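Local coordinates for protein cryptic loci regulator 2 (Schizosaccharomyces pombe 972h-, PDB 5IKJ) that acts upstream of histone deacetylases to promote transcriptional silencing and is required for proper nucleosome positioning at heterochromatic loci, at residues R56-R61 and R181-F186; R61-H66 and Y142-L147; D233-Y236 and Y242-G245; N392-I397 and R461-V466. One frame throughout, in Å; residues are numbered along the deposited sequence.

Contact 1: R56-R61 and R181-F186; sequences RQICGR and RSVNDF
V183 supplies the main bump of this contact. Its CG2 methyl enters the shallow hollow between I58 and C59 on helix 50-67, 3.6 Å from C59 SG and 4.1 Å from I58 CG2. The methyl gets there because it stands anti to its own backbone N, while CG1 (chi1 63°) takes the place between N and carbonyl carbon. I58 answers with its CG2 branch rather than the longer CG1-CD1 arm, and the two side chains cross at about a right angle, meeting methyl to methyl. These pairs bring helix 50-67 against the first turn of helix 183-195, the helix that carries the zinc ligand H189; the side chain of F186 is about 8 Å from the zinc ion. C59 is itself a bump for a second hollow, the one between V183 CG2 and the rim of F186. Its SG lies 3.8 Å from both CD2 and CE2 of F186 and 4.9 Å from the ring centroid. At 87° off the ring normal this is an edge-on sulfur-aromatic contact, with the sulfur in the ring plane. Y55, also on helix 50-67, touches both V183 and F186. Just before the helix start, S182 holds the N-cap position: its OG accepts from D185 N at 3.1 Å, with an N-H...O angle of 151°.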
# COMPACT_ATOMS: atom_id res chain seq x y z
N ARG A 56 26.89 5.11 -11.40
CA ARG A 56 25.68 5.07 -12.20
C ARG A 56 25.01 3.70 -12.18
O ARG A 56 23.80 3.61 -12.44
CB ARG A 56 26.00 5.48 -13.64
CG ARG A 56 26.50 6.92 -13.76
CD ARG A 56 26.77 7.33 -15.20
NE ARG A 56 26.55 6.23 -16.15
CZ ARG A 56 27.51 5.54 -16.75
NH1 ARG A 56 28.79 5.81 -16.55
NH2 ARG A 56 27.18 4.56 -17.59
N GLN A 57 25.75 2.63 -11.88
CA GLN A 57 25.13 1.32 -11.72
C GLN A 57 24.32 1.25 -10.43
O GLN A 57 23.23 0.66 -10.41
CB GLN A 57 26.19 0.22 -11.75
CG GLN A 57 26.79 -0.05 -13.12
CD GLN A 57 27.84 -1.14 -13.08
OE1 GLN A 57 28.76 -1.11 -12.25
NE2 GLN A 57 27.71 -2.12 -13.96
N ILE A 58 24.85 1.82 -9.35
CA ILE A 58 24.12 1.83 -8.08
C ILE A 58 22.88 2.71 -8.19
O ILE A 58 21.79 2.33 -7.75
CB ILE A 58 25.05 2.31 -6.95
CG1 ILE A 58 26.19 1.30 -6.74
CG2 ILE A 58 24.28 2.50 -5.65
CD1 ILE A 58 27.47 1.91 -6.24
N CYS A 59 23.03 3.90 -8.78
CA CYS A 59 21.88 4.77 -8.99
C CYS A 59 20.79 4.07 -9.79
O CYS A 59 19.61 4.11 -9.43
CB CYS A 59 22.32 6.05 -9.71
SG CYS A 59 23.29 7.19 -8.70
N GLY A 60 21.17 3.40 -10.89
CA GLY A 60 20.18 2.76 -11.73
C GLY A 60 19.47 1.61 -11.04
O GLY A 60 18.25 1.47 -11.16
N ARG A 61 20.22 0.77 -10.33
CA ARG A 61 19.60 -0.36 -9.64
C ARG A 61 18.62 0.13 -8.58
O ARG A 61 17.47 -0.34 -8.51
CB ARG A 61 20.66 -1.26 -9.00
CG ARG A 61 20.05 -2.37 -8.14
CD ARG A 61 21.09 -3.33 -7.58
NE ARG A 61 21.86 -2.74 -6.49
CZ ARG A 61 23.04 -2.13 -6.63
NH1 ARG A 61 23.65 -1.63 -5.57
NH2 ARG A 61 23.61 -2.02 -7.83
N ARG A 181 27.45 14.33 -1.12
CA ARG A 181 28.70 13.71 -0.70
C ARG A 181 28.64 12.19 -0.68
O ARG A 181 29.66 11.55 -0.41
CB ARG A 181 29.10 14.25 0.68
CG ARG A 181 29.11 15.76 0.74
CD ARG A 181 29.88 16.28 1.94
NE ARG A 181 29.83 17.73 2.03
CZ ARG A 181 30.64 18.47 2.77
NH1 ARG A 181 31.59 17.89 3.50
NH2 ARG A 181 30.52 19.79 2.79
N SER A 182 27.48 11.60 -0.96
CA SER A 182 27.36 10.16 -1.09
C SER A 182 26.33 9.86 -2.17
O SER A 182 25.44 10.67 -2.43
CB SER A 182 26.95 9.49 0.23
OG SER A 182 25.57 9.67 0.49
N VAL A 183 26.46 8.69 -2.79
CA VAL A 183 25.47 8.26 -3.76
C VAL A 183 24.10 8.12 -3.10
O VAL A 183 23.07 8.29 -3.76
CB VAL A 183 25.91 6.94 -4.43
CG1 VAL A 183 26.00 5.82 -3.39
CG2 VAL A 183 24.96 6.56 -5.55
N ASN A 184 24.08 7.82 -1.81
CA ASN A 184 22.82 7.63 -1.10
C ASN A 184 22.06 8.95 -0.96
O ASN A 184 20.83 8.97 -1.04
CB ASN A 184 23.07 7.00 0.27
CG ASN A 184 23.94 5.76 0.18
OD1 ASN A 184 25.15 5.82 0.39
ND2 ASN A 184 23.32 4.63 -0.12
N ASP A 185 22.78 10.05 -0.75
CA ASP A 185 22.12 11.35 -0.63
C ASP A 185 21.60 11.83 -1.98
O ASP A 185 20.51 12.40 -2.06
CB ASP A 185 23.08 12.37 -0.03
CG ASP A 185 23.37 12.12 1.44
OD1 ASP A 185 22.59 11.39 2.08
OD2 ASP A 185 24.37 12.65 1.95
N PHE A 186 22.36 11.61 -3.05
CA PHE A 186 21.91 11.99 -4.38
C PHE A 186 20.66 11.22 -4.79
O PHE A 186 19.81 11.77 -5.51
CB PHE A 186 23.02 11.77 -5.41
CG PHE A 186 22.54 11.84 -6.83
CD1 PHE A 186 22.09 13.04 -7.36
CD2 PHE A 186 22.55 10.72 -7.64
CE1 PHE A 186 21.65 13.11 -8.67
CE2 PHE A 186 22.11 10.78 -8.95
CZ PHE A 186 21.66 11.98 -9.47

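Contact 2: R61-H66 and Y142-L147; sequences RLLAQH and YYLASL
R61 and Y142 mark the closest backbone approach, their CA atoms 5.0 Å apart, as the chain entering strand 143-144 runs up against helix 50-67. R61 N and Y142 O are 3.5 Å apart, but the angle is too poor for a hydrogen bond, and no hydrogen bond crosses between the two segments. The arrangement is a helix packed against a short two-stranded parallel sheet: strand 143-144 pairs with strand 14-17, and the helix is joined to the strand through a hydrogen bond from R56 NE to L144 O. What seals 61-66 to 142-147 is apolar. A64 brings its CB to the root of the Y142 side chain, 3.7 Å from both CG and CD2 of the ring and 3.8 Å from Y142 CB. It approaches the ring obliquely. With chi1 at -70°, Y142 CG lies beside its backbone N and anti to its carbonyl carbon, which sets the near end of the ring next to A64. The far end is anchored elsewhere, by a hydrogen bond between Y142 OH and T136 O, while F139 meets the ring with planes about 60° apart. L63 joins two neighbours, since it also touches L190, Y191 and I194 of helix 183-195. Across this contact it meets L144, whose chi1 of -104° falls off the staggered positions; the looser branch contact is L63 CD2 to L144 CD1, at 4.3 Å.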
# COMPACT_ATOMS: atom_id res chain seq x y z
N ARG A 61 20.22 0.77 -10.33
CA ARG A 61 19.60 -0.36 -9.64
C ARG A 61 18.62 0.13 -8.58
O ARG A 61 17.47 -0.34 -8.51
CB ARG A 61 20.66 -1.26 -9.00
CG ARG A 61 20.05 -2.37 -8.14
CD ARG A 61 21.09 -3.33 -7.58
NE ARG A 61 21.86 -2.74 -6.49
CZ ARG A 61 23.04 -2.13 -6.63
NH1 ARG A 61 23.65 -1.63 -5.57
NH2 ARG A 61 23.61 -2.02 -7.83
N LEU A 62 19.05 1.06 -7.73
CA LEU A 62 18.22 1.50 -6.62
C LEU A 62 17.08 2.39 -7.10
O LEU A 62 15.97 2.32 -6.56
CB LEU A 62 19.09 2.22 -5.58
CG LEU A 62 20.15 1.32 -4.94
CD1 LEU A 62 21.13 2.13 -4.11
CD2 LEU A 62 19.50 0.24 -4.10
N LEU A 63 17.33 3.23 -8.10
CA LEU A 63 16.24 3.95 -8.74
C LEU A 63 15.21 2.98 -9.29
O LEU A 63 14.01 3.12 -9.05
CB LEU A 63 16.78 4.86 -9.84
CG LEU A 63 15.73 5.72 -10.56
CD1 LEU A 63 14.99 6.61 -9.58
CD2 LEU A 63 16.38 6.56 -11.66
N ALA A 64 15.67 1.97 -10.04
CA ALA A 64 14.75 0.99 -10.61
C ALA A 64 13.95 0.28 -9.53
O ALA A 64 12.73 0.10 -9.67
CB ALA A 64 15.52 -0.02 -11.45
N GLN A 65 14.61 -0.13 -8.45
CA GLN A 65 13.90 -0.78 -7.35
C GLN A 65 12.98 0.18 -6.62
O GLN A 65 12.07 -0.27 -5.91
CB GLN A 65 14.91 -1.38 -6.37
CG GLN A 65 15.73 -2.52 -6.97
CD GLN A 65 16.90 -2.93 -6.09
OE1 GLN A 65 17.11 -2.36 -5.01
NE2 GLN A 65 17.67 -3.91 -6.54
N HIS A 66 13.17 1.49 -6.78
CA HIS A 66 12.28 2.46 -6.17
C HIS A 66 11.07 2.73 -7.05
O HIS A 66 9.93 2.64 -6.60
CB HIS A 66 13.04 3.75 -5.88
CG HIS A 66 12.43 4.61 -4.82
ND1 HIS A 66 13.06 5.71 -4.30
CD2 HIS A 66 11.23 4.53 -4.19
CE1 HIS A 66 12.29 6.27 -3.39
NE2 HIS A 66 11.17 5.57 -3.30
N TYR A 142 19.76 -2.87 -14.00
CA TYR A 142 19.55 -1.51 -14.48
C TYR A 142 20.73 -0.62 -14.10
O TYR A 142 21.46 -0.88 -13.14
CB TYR A 142 18.26 -0.93 -13.91
CG TYR A 142 16.99 -1.55 -14.46
CD1 TYR A 142 16.75 -2.91 -14.34
CD2 TYR A 142 16.02 -0.77 -15.08
CE1 TYR A 142 15.60 -3.49 -14.83
CE2 TYR A 142 14.86 -1.33 -15.57
CZ TYR A 142 14.65 -2.69 -15.44
OH TYR A 142 13.50 -3.26 -15.93
N TYR A 143 20.92 0.43 -14.89
CA TYR A 143 22.02 1.36 -14.66
C TYR A 143 21.73 2.66 -15.38
O TYR A 143 21.03 2.68 -16.40
CB TYR A 143 23.35 0.77 -15.14
CG TYR A 143 23.53 0.80 -16.64
CD1 TYR A 143 23.02 -0.20 -17.44
CD2 TYR A 143 24.22 1.85 -17.25
CE1 TYR A 143 23.18 -0.17 -18.82
CE2 TYR A 143 24.39 1.89 -18.61
CZ TYR A 143 23.87 0.87 -19.40
OH TYR A 143 24.04 0.91 -20.76
N LEU A 144 22.26 3.75 -14.84
CA LEU A 144 22.12 5.06 -15.47
C LEU A 144 22.97 5.13 -16.72
O LEU A 144 24.20 5.06 -16.65
CB LEU A 144 22.51 6.16 -14.49
CG LEU A 144 21.37 6.95 -13.85
CD1 LEU A 144 20.36 6.03 -13.18
CD2 LEU A 144 21.92 7.96 -12.85
N ALA A 145 22.32 5.24 -17.88
CA ALA A 145 23.05 5.49 -19.12
C ALA A 145 23.96 6.69 -18.98
O ALA A 145 25.05 6.72 -19.57
CB ALA A 145 22.07 5.72 -20.28
N SER A 146 23.54 7.68 -18.21
CA SER A 146 24.27 8.94 -18.09
C SER A 146 23.79 9.66 -16.85
O SER A 146 22.62 9.54 -16.46
CB SER A 146 24.07 9.81 -19.33
OG SER A 146 24.57 11.12 -19.13
N LEU A 147 24.69 10.42 -16.23
CA LEU A 147 24.29 11.27 -15.12
C LEU A 147 23.36 12.37 -15.63
O LEU A 147 23.44 12.77 -16.79
CB LEU A 147 25.51 11.89 -14.45
CG LEU A 147 26.35 10.96 -13.57
CD1 LEU A 147 27.67 11.63 -13.23
CD2 LEU A 147 25.60 10.58 -12.30

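Contact 3: D233-Y236 and Y242-G245; sequences DDTY and YRLG
The guanidinium of R243 and the carboxylate of D234 are turned nearly parallel, their planes 13° apart, but they do not pair end-on. D234 OD2 stands well out of the guanidinium plane, 3.5 Å from R243 NE, so this salt bridge is one of charge alone; the same oxygen lies 3.1 Å from R243 CG, beside the arginine's extended chain. The edge of the guanidinium is used for the main chain: R243 NH2 donates to D234 O at 2.8 Å with an N-H...O angle of 140°, from 39° above the carbonyl plane. Each group has stronger polar partners outside. D234 OD1 pairs with R264 and OD2 accepts from W390 NE1, whereas R243 NH1 reaches D393 and K388 O. A water takes a further place on OD2, donating to it and accepting from L244 N. A methionine in place of R243 would probably leave D234 O without this donor and D393 OD2 without its arginine partner in a buried setting. The arrangement is a buried charge network tying the last turns of helix 214-237 to the loop leading into strand 247-252, with an arginine side chain bound to a late carbonyl of the helix.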
# COMPACT_ATOMS: atom_id res chain seq x y z
N ASP A 233 -1.87 -5.22 -1.88
CA ASP A 233 -1.94 -6.60 -1.42
C ASP A 233 -3.33 -6.94 -0.90
O ASP A 233 -3.83 -8.05 -1.12
CB ASP A 233 -0.89 -6.85 -0.34
CG ASP A 233 0.53 -6.76 -0.87
OD1 ASP A 233 0.71 -6.79 -2.10
OD2 ASP A 233 1.47 -6.66 -0.05
N ASP A 234 -3.98 -6.00 -0.21
CA ASP A 234 -5.31 -6.26 0.34
C ASP A 234 -6.40 -6.29 -0.72
O ASP A 234 -7.50 -6.77 -0.44
CB ASP A 234 -5.65 -5.21 1.40
CG ASP A 234 -4.97 -5.47 2.73
OD1 ASP A 234 -4.10 -6.37 2.80
OD2 ASP A 234 -5.29 -4.77 3.71
N THR A 235 -6.13 -5.77 -1.92
CA THR A 235 -7.14 -5.71 -2.97
C THR A 235 -6.71 -6.36 -4.28
O THR A 235 -7.58 -6.59 -5.13
CB THR A 235 -7.54 -4.26 -3.26
OG1 THR A 235 -6.42 -3.55 -3.81
CG2 THR A 235 -8.00 -3.56 -1.99
N TYR A 236 -5.43 -6.66 -4.47
CA TYR A 236 -4.96 -7.20 -5.74
C TYR A 236 -4.06 -8.42 -5.56
O TYR A 236 -4.31 -9.47 -6.15
CB TYR A 236 -4.21 -6.10 -6.52
CG TYR A 236 -3.48 -6.59 -7.75
CD1 TYR A 236 -4.15 -6.74 -8.96
CD2 TYR A 236 -2.12 -6.87 -7.71
CE1 TYR A 236 -3.48 -7.18 -10.09
CE2 TYR A 236 -1.45 -7.31 -8.84
CZ TYR A 236 -2.14 -7.46 -10.02
OH TYR A 236 -1.47 -7.90 -11.14
N TYR A 242 -6.92 -11.67 6.11
CA TYR A 242 -7.21 -10.72 7.16
C TYR A 242 -6.18 -9.60 7.14
O TYR A 242 -5.05 -9.76 6.66
CB TYR A 242 -7.22 -11.42 8.52
CG TYR A 242 -8.37 -12.38 8.67
CD1 TYR A 242 -9.60 -11.95 9.15
CD2 TYR A 242 -8.24 -13.71 8.31
CE1 TYR A 242 -10.66 -12.82 9.28
CE2 TYR A 242 -9.30 -14.59 8.43
CZ TYR A 242 -10.51 -14.14 8.92
OH TYR A 242 -11.56 -15.02 9.04
N ARG A 243 -6.58 -8.44 7.65
CA ARG A 243 -5.86 -7.20 7.41
C ARG A 243 -5.31 -6.62 8.71
O ARG A 243 -5.88 -6.80 9.79
CB ARG A 243 -6.77 -6.18 6.71
CG ARG A 243 -7.19 -6.65 5.33
CD ARG A 243 -8.26 -5.79 4.69
NE ARG A 243 -8.46 -6.16 3.29
CZ ARG A 243 -9.48 -5.75 2.54
NH1 ARG A 243 -10.41 -4.96 3.04
NH2 ARG A 243 -9.56 -6.15 1.28
N LEU A 244 -4.17 -5.94 8.58
CA LEU A 244 -3.46 -5.40 9.73
C LEU A 244 -4.34 -4.42 10.49
O LEU A 244 -4.85 -3.45 9.92
CB LEU A 244 -2.18 -4.73 9.26
CG LEU A 244 -1.17 -5.66 8.58
CD1 LEU A 244 -0.04 -4.87 7.93
CD2 LEU A 244 -0.61 -6.65 9.59
N GLY A 245 -4.52 -4.67 11.78
CA GLY A 245 -5.32 -3.82 12.63
C GLY A 245 -6.76 -4.26 12.80
O GLY A 245 -7.49 -3.63 13.57
O HOH W 1 -3.52 -4.83 5.93

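Contact 4: N392-I397 and R461-V466; sequences NDLCVI and RRLQMV
D393 and R462 form the salt bridge that joins the lead-in to strand 394-397 with the first turn of helix 461-469. Both lie in the Clr2 region assigned to the SH3 clan, where the strand belongs to a mixed sheet. The charged contact is nearly flat: carboxylate and guanidinium planes are 10° apart, and R462 NH1 donates to D393 OD1 at 2.6 Å with an N-H...O angle of 150°. OD1 is met almost head-on, and it also takes a weak bond from L394 N at 2.7 Å. D393 OD2 serves a second arginine, R243, while R462 NE pairs with E497, so the buried charges on both sides are shared. Two waters lie at the guanidinium edge: one links N392 O to NH1, the other links D393 OD1 to NH2, 2.8 Å from that nitrogen. Reach comes from a fully extended chain, with CG anti to the backbone N (chi1 179°). A leucine in place of R462 would probably leave D393 OD1 and E497 without this cationic partner and take one N-H donor from each of the two waters. Apolar contact is carried by L394, which slides past R462 in the opposite direction and lays CD1 over one face of the guanidinium, 3.5 Å above the plane and offset toward its rim. The same methyl is 3.7 Å from R462 CD and equally far, 3.7 Å, from L463 CD2.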
# COMPACT_ATOMS: atom_id res chain seq x y z
N ASN A 392 -10.21 0.37 -4.21
CA ASN A 392 -10.01 -0.83 -5.03
C ASN A 392 -10.52 -2.07 -4.31
O ASN A 392 -10.30 -3.20 -4.79
CB ASN A 392 -8.53 -1.03 -5.39
CG ASN A 392 -8.34 -1.90 -6.62
OD1 ASN A 392 -9.05 -1.75 -7.62
ND2 ASN A 392 -7.38 -2.82 -6.55
N ASP A 393 -11.20 -1.90 -3.18
CA ASP A 393 -11.69 -3.00 -2.36
C ASP A 393 -13.14 -3.32 -2.72
O ASP A 393 -13.78 -2.62 -3.50
CB ASP A 393 -11.55 -2.64 -0.88
CG ASP A 393 -11.76 -3.82 0.04
OD1 ASP A 393 -11.71 -4.98 -0.43
OD2 ASP A 393 -11.97 -3.59 1.25
N LEU A 394 -13.66 -4.40 -2.13
CA LEU A 394 -15.04 -4.82 -2.31
C LEU A 394 -15.75 -4.74 -0.97
O LEU A 394 -15.28 -5.30 0.02
CB LEU A 394 -15.11 -6.24 -2.87
CG LEU A 394 -14.21 -6.52 -4.08
CD1 LEU A 394 -14.23 -8.00 -4.44
CD2 LEU A 394 -14.63 -5.67 -5.27
N CYS A 395 -16.89 -4.05 -0.94
CA CYS A 395 -17.63 -3.85 0.30
C CYS A 395 -19.12 -4.05 0.06
O CYS A 395 -19.63 -3.86 -1.04
CB CYS A 395 -17.39 -2.44 0.86
SG CYS A 395 -18.18 -1.11 -0.08
N VAL A 396 -19.81 -4.45 1.13
CA VAL A 396 -21.26 -4.61 1.12
C VAL A 396 -21.89 -3.27 1.49
O VAL A 396 -21.39 -2.56 2.36
CB VAL A 396 -21.69 -5.72 2.10
CG1 VAL A 396 -23.20 -5.87 2.12
CG2 VAL A 396 -21.03 -7.04 1.72
N ILE A 397 -23.01 -2.94 0.83
CA ILE A 397 -23.73 -1.70 1.10
C ILE A 397 -25.21 -2.02 1.26
O ILE A 397 -25.71 -3.03 0.77
CB ILE A 397 -23.53 -0.65 -0.01
CG1 ILE A 397 -24.13 -1.13 -1.34
CG2 ILE A 397 -22.04 -0.33 -0.17
CD1 ILE A 397 -24.09 -0.11 -2.45
N ARG A 461 -8.34 -8.36 -10.79
CA ARG A 461 -7.64 -9.63 -10.58
C ARG A 461 -8.27 -10.42 -9.44
O ARG A 461 -8.38 -11.65 -9.52
CB ARG A 461 -6.16 -9.37 -10.30
CG ARG A 461 -5.29 -10.60 -10.45
CD ARG A 461 -4.52 -10.88 -9.17
NE ARG A 461 -3.76 -12.12 -9.26
CZ ARG A 461 -3.27 -12.78 -8.22
NH1 ARG A 461 -3.45 -12.31 -6.99
NH2 ARG A 461 -2.59 -13.90 -8.40
N ARG A 462 -8.67 -9.73 -8.37
CA ARG A 462 -9.28 -10.41 -7.23
C ARG A 462 -10.48 -11.24 -7.65
O ARG A 462 -10.61 -12.41 -7.27
CB ARG A 462 -9.67 -9.37 -6.17
CG ARG A 462 -10.35 -9.93 -4.93
CD ARG A 462 -10.69 -8.79 -3.98
NE ARG A 462 -11.17 -9.24 -2.68
CZ ARG A 462 -11.53 -8.42 -1.70
NH1 ARG A 462 -11.46 -7.10 -1.87
NH2 ARG A 462 -11.96 -8.91 -0.54
N LEU A 463 -11.37 -10.66 -8.46
CA LEU A 463 -12.57 -11.38 -8.89
C LEU A 463 -12.26 -12.41 -9.97
O LEU A 463 -12.92 -13.46 -10.03
CB LEU A 463 -13.63 -10.40 -9.38
CG LEU A 463 -14.29 -9.52 -8.31
CD1 LEU A 463 -15.31 -8.59 -8.94
CD2 LEU A 463 -14.94 -10.35 -7.22
N GLN A 464 -11.27 -12.14 -10.83
CA GLN A 464 -10.84 -13.15 -11.78
C GLN A 464 -10.41 -14.43 -11.07
O GLN A 464 -10.71 -15.54 -11.53
CB GLN A 464 -9.68 -12.62 -12.63
CG GLN A 464 -10.04 -11.51 -13.59
CD GLN A 464 -8.83 -10.97 -14.34
OE1 GLN A 464 -7.70 -11.38 -14.08
NE2 GLN A 464 -9.07 -10.05 -15.26
N MET A 465 -9.72 -14.29 -9.93
CA MET A 465 -9.25 -15.46 -9.20
C MET A 465 -10.40 -16.16 -8.49
O MET A 465 -10.46 -17.39 -8.47
CB MET A 465 -8.16 -15.04 -8.21
CG MET A 465 -6.86 -14.61 -8.87
SD MET A 465 -6.01 -15.94 -9.74
CE MET A 465 -5.69 -17.09 -8.40
N VAL A 466 -11.31 -15.39 -7.89
CA VAL A 466 -12.49 -16.00 -7.27
C VAL A 466 -13.27 -16.81 -8.30
O VAL A 466 -13.85 -17.85 -7.97
CB VAL A 466 -13.38 -14.91 -6.63
CG1 VAL A 466 -14.70 -15.50 -6.14
CG2 VAL A 466 -12.64 -14.25 -5.47
O HOH W 2 -10.52 -5.79 -4.38
O HOH W 3 -12.82 -7.06 1.32

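Contacts 1 and 2 sit on the same helix, 50-67, share R61 and touch each other; contact 1 is partly buried, contact 2 buried, and both are apolar across their segments. Contacts 3 and 4, buried too, lie about 31 to 40 Å from them, centre to centre, and are dominated by arginine, aspartate and ordered water, with leucine packing added in contact 4. Contacts 3 and 4 also touch, chiefly through the salt bridge from R243 NH1 to D393 OD2 (2.7 Å), so helix 214-237, its following loop, the lead-in to strand 394-397 and helix 461-469 are linked by one charge network. Contacts 1 and 4 are on opposite sides of the chain's centre, as are contacts 2 and 4.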